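PDB 3S2W: transcriptional regulator, MarR family from Methanosarcina mazei, which probably binds DNA as a winged-helix transcription factor of the MarR family and regulates transcription. Local coordinates for residues Pro54-Leu59 with Val108-Lys113. Numbering follows the deposited sequence.
Sequences PFLMRL and VFLTEK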
ATOM      1  N   PRO A  54      -5.375  -9.091   4.788  1.00 35.73           N
ATOM      2  CA  PRO A  54      -3.969  -9.327   5.128  1.00 35.29           C
ATOM      3  C   PRO A  54      -3.842 -10.221   6.372  1.00 42.90           C
ATOM      4  O   PRO A  54      -3.032 -11.147   6.326  1.00 43.82           O
ATOM      5  CB  PRO A  54      -3.430  -7.920   5.412  1.00 31.42           C
ATOM      6  CG  PRO A  54      -4.424  -7.001   4.878  1.00 41.21           C
ATOM      7  CD  PRO A  54      -5.744  -7.686   4.996  1.00 38.89           C
ATOM      8  N   PHE A  55      -4.629  -9.971   7.429  1.00 36.66           N
ATOM      9  CA  PHE A  55      -4.706 -10.871   8.610  1.00 32.23           C
ATOM     10  C   PHE A  55      -5.132 -12.290   8.246  1.00 33.35           C
ATOM     11  O   PHE A  55      -4.450 -13.256   8.561  1.00 40.51           O
ATOM     12  CB  PHE A  55      -5.640 -10.306   9.711  1.00 25.30           C
ATOM     13  CG  PHE A  55      -5.194  -8.966  10.240  1.00 36.40           C
ATOM     14  CD1 PHE A  55      -4.209  -8.887  11.219  1.00 29.54           C
ATOM     15  CD2 PHE A  55      -5.725  -7.780   9.719  1.00 34.51           C
ATOM     16  CE1 PHE A  55      -3.765  -7.672  11.679  1.00 35.18           C
ATOM     17  CE2 PHE A  55      -5.287  -6.547  10.185  1.00 39.93           C
ATOM     18  CZ  PHE A  55      -4.303  -6.492  11.165  1.00 47.51           C
ATOM     19  N   LEU A  56      -6.266 -12.427   7.586  1.00 32.91           N
ATOM     20  CA  LEU A  56      -6.668 -13.751   7.146  1.00 30.53           C
ATOM     21  C   LEU A  56      -5.505 -14.464   6.425  1.00 41.14           C
ATOM     22  O   LEU A  56      -5.178 -15.597   6.767  1.00 51.13           O
ATOM     23  CB  LEU A  56      -7.909 -13.657   6.274  1.00 28.51           C
ATOM     24  CG  LEU A  56      -8.882 -14.825   6.364  1.00 41.94           C
ATOM     25  CD1 LEU A  56      -9.282 -15.108   7.812  1.00 37.09           C
ATOM     26  CD2 LEU A  56     -10.112 -14.562   5.496  1.00 43.11           C
HETATM   27  N   MSE A  57      -4.860 -13.799   5.464  1.00 36.51           N
HETATM   28  CA  MSE A  57      -3.795 -14.431   4.682  1.00 38.96           C
HETATM   29  C   MSE A  57      -2.615 -14.850   5.561  1.00 50.30           C
HETATM   30  O   MSE A  57      -1.971 -15.866   5.312  1.00 53.68           O
HETATM   31  CB  MSE A  57      -3.308 -13.514   3.539  1.00 39.87           C
HETATM   32  CG  MSE A  57      -4.333 -13.296   2.404  1.00 40.31           C
HETATM   33 SE   MSE A  57      -4.958 -14.971   1.547  0.87 70.31          SE
HETATM   34  CE  MSE A  57      -3.400 -15.397   0.446  1.00 59.55           C
ATOM     35  N   ARG A  58      -2.339 -14.066   6.594  1.00 47.21           N
ATOM     36  CA  ARG A  58      -1.278 -14.400   7.537  1.00 45.20           C
ATOM     37  C   ARG A  58      -1.610 -15.640   8.378  1.00 48.37           C
ATOM     38  O   ARG A  58      -0.763 -16.513   8.562  1.00 39.75           O
ATOM     39  CB  ARG A  58      -0.991 -13.202   8.442  1.00 52.62           C
ATOM     40  CG  ARG A  58       0.256 -13.351   9.289  1.00 64.67           C
ATOM     41  CD  ARG A  58       1.467 -13.608   8.436  1.00 74.62           C
ATOM     42  NE  ARG A  58       2.458 -14.383   9.168  1.00 84.91           N
ATOM     43  CZ  ARG A  58       3.658 -13.935   9.509  1.00 89.32           C
ATOM     44  NH1 ARG A  58       4.044 -12.711   9.170  1.00 83.70           N
ATOM     45  NH2 ARG A  58       4.475 -14.729  10.185  1.00 97.55           N
ATOM     46  N   LEU A  59      -2.841 -15.723   8.880  1.00 47.52           N
ATOM     47  CA  LEU A  59      -3.252 -16.893   9.639  1.00 47.00           C
ATOM     48  C   LEU A  59      -3.135 -18.180   8.825  1.00 49.40           C
ATOM     49  O   LEU A  59      -2.841 -19.231   9.392  1.00 48.84           O
ATOM     50  CB  LEU A  59      -4.667 -16.726  10.178  1.00 41.17           C
ATOM     51  CG  LEU A  59      -4.718 -15.678  11.270  1.00 43.69           C
ATOM     52  CD1 LEU A  59      -6.162 -15.314  11.571  1.00 45.18           C
ATOM     53  CD2 LEU A  59      -4.005 -16.219  12.494  1.00 34.94           C
ATOM     54  N   VAL A 108      -4.838 -15.647  18.081  1.00 35.28           N
ATOM     55  CA  VAL A 108      -5.940 -15.769  17.129  1.00 32.24           C
ATOM     56  C   VAL A 108      -5.796 -16.996  16.253  1.00 37.78           C
ATOM     57  O   VAL A 108      -4.703 -17.331  15.802  1.00 35.79           O
ATOM     58  CB  VAL A 108      -6.196 -14.472  16.299  1.00 48.64           C
ATOM     59  CG1 VAL A 108      -5.531 -13.279  16.946  1.00 45.21           C
ATOM     60  CG2 VAL A 108      -5.727 -14.634  14.884  1.00 56.68           C
ATOM     61  N   PHE A 109      -6.922 -17.676  16.052  1.00 34.89           N
ATOM     62  CA  PHE A 109      -6.957 -18.941  15.354  1.00 26.82           C
ATOM     63  C   PHE A 109      -8.047 -18.904  14.299  1.00 37.28           C
ATOM     64  O   PHE A 109      -9.078 -18.270  14.489  1.00 43.37           O
ATOM     65  CB  PHE A 109      -7.307 -20.057  16.328  1.00 38.03           C
ATOM     66  CG  PHE A 109      -6.221 -20.404  17.307  1.00 41.58           C
ATOM     67  CD1 PHE A 109      -5.364 -21.472  17.058  1.00 43.40           C
ATOM     68  CD2 PHE A 109      -6.089 -19.710  18.500  1.00 43.63           C
ATOM     69  CE1 PHE A 109      -4.364 -21.825  17.964  1.00 42.65           C
ATOM     70  CE2 PHE A 109      -5.075 -20.061  19.420  1.00 48.46           C
ATOM     71  CZ  PHE A 109      -4.216 -21.123  19.143  1.00 41.66           C
ATOM     72  N   LEU A 110      -7.837 -19.604  13.189  1.00 47.78           N
ATOM     73  CA  LEU A 110      -8.898 -19.786  12.199  1.00 39.15           C
ATOM     74  C   LEU A 110      -9.963 -20.739  12.730  1.00 40.73           C
ATOM     75  O   LEU A 110      -9.642 -21.747  13.371  1.00 46.54           O
ATOM     76  CB  LEU A 110      -8.315 -20.325  10.894  1.00 32.92           C
ATOM     77  CG  LEU A 110      -7.421 -19.327  10.147  1.00 40.54           C
ATOM     78  CD1 LEU A 110      -6.401 -20.068   9.277  1.00 31.44           C
ATOM     79  CD2 LEU A 110      -8.266 -18.305   9.318  1.00 30.23           C
ATOM     80  N   THR A 111     -11.228 -20.417  12.490  1.00 34.88           N
ATOM     81  CA  THR A 111     -12.303 -21.377  12.718  1.00 33.55           C
ATOM     82  C   THR A 111     -12.427 -22.295  11.499  1.00 44.18           C
ATOM     83  O   THR A 111     -11.729 -22.115  10.497  1.00 47.19           O
ATOM     84  CB  THR A 111     -13.641 -20.675  12.882  1.00 30.44           C
ATOM     85  OG1 THR A 111     -13.926 -19.958  11.679  1.00 41.88           O
ATOM     86  CG2 THR A 111     -13.600 -19.697  14.058  1.00 31.46           C
ATOM     87  N   GLU A 112     -13.322 -23.274  11.562  1.00 42.37           N
ATOM     88  CA  GLU A 112     -13.515 -24.136  10.399  1.00 40.20           C
ATOM     89  C   GLU A 112     -13.998 -23.331   9.202  1.00 43.77           C
ATOM     90  O   GLU A 112     -13.453 -23.459   8.108  1.00 46.54           O
ATOM     91  CB  GLU A 112     -14.440 -25.324  10.704  1.00 45.55           C
ATOM     92  CG  GLU A 112     -13.663 -26.578  11.104  1.00 66.23           C
ATOM     93  CD  GLU A 112     -12.682 -27.034  10.014  1.00 75.44           C
ATOM     94  OE1 GLU A 112     -13.126 -27.234   8.863  1.00 77.00           O
ATOM     95  OE2 GLU A 112     -11.473 -27.187  10.304  1.00 78.54           O
ATOM     96  N   LYS A 113     -15.012 -22.492   9.417  1.00 42.74           N
ATOM     97  CA  LYS A 113     -15.459 -21.543   8.393  1.00 41.64           C
ATOM     98  C   LYS A 113     -14.271 -20.787   7.759  1.00 43.90           C
ATOM     99  O   LYS A 113     -14.157 -20.703   6.545  1.00 42.91           O
ATOM    100  CB  LYS A 113     -16.463 -20.553   8.993  1.00 41.54           C
ATOM    101  CG  LYS A 113     -17.348 -19.838   7.984  1.00 47.79           C
ATOM    102  CD  LYS A 113     -18.258 -18.816   8.679  1.00 57.22           C
ATOM    103  CE  LYS A 113     -19.414 -18.367   7.787  1.00 62.72           C
ATOM    104  NZ  LYS A 113     -20.343 -17.434   8.491  1.00 66.65           N
TER
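L59 meets both V108 and L110; the side-chain contacts between helix segment 54-59 and strand 108-110 are all apolar, and no hydrogen bond joins the two segments. Towards V108, the two methyls of L59 straddle a single methyl: V108 CG2 lies 3.3 Å from L59 CD2 and 3.4 Å from L59 CD1, the side chains crossing at about a right angle. Towards L110, it is the root of L59 that touches, with L59 CB 3.8 Å from L110 CG. The L59 torsion (chi1 -70°, CG anti to the carbonyl carbon) separates these roles, directing the branched end to V108 while CB faces L110. One turn back, L56 adds its CD1, 3.7 Å from L110 CD2, while L110 CD1 lies 3.7 Å from L59 O in van der Waals contact; both L110 methyls also lie near L59 CB. Cut back to an alanine, L110 would lose CG and both methyls, which would probably leave L56 CD1 without its partner and open a gap beside L59 CB. The segment axes run 78° apart and approach to 9.2 Å, a spacing bridged by side chains. This is the winged-helix fold of MarR proteins: strand 106-110 pairs antiparallel with 94-98 to form the wing, and here its end packs on helix 53-61. V108 and L110, two residues apart, point to that helix, while F109 points away and its ring meets F95 nearly parallel. Polar links flank the apolar patch: L110 N hydrogen-bonds D63 OD1, and T111, the N-cap of helix 112-133, uses OG1 to cap G114 N.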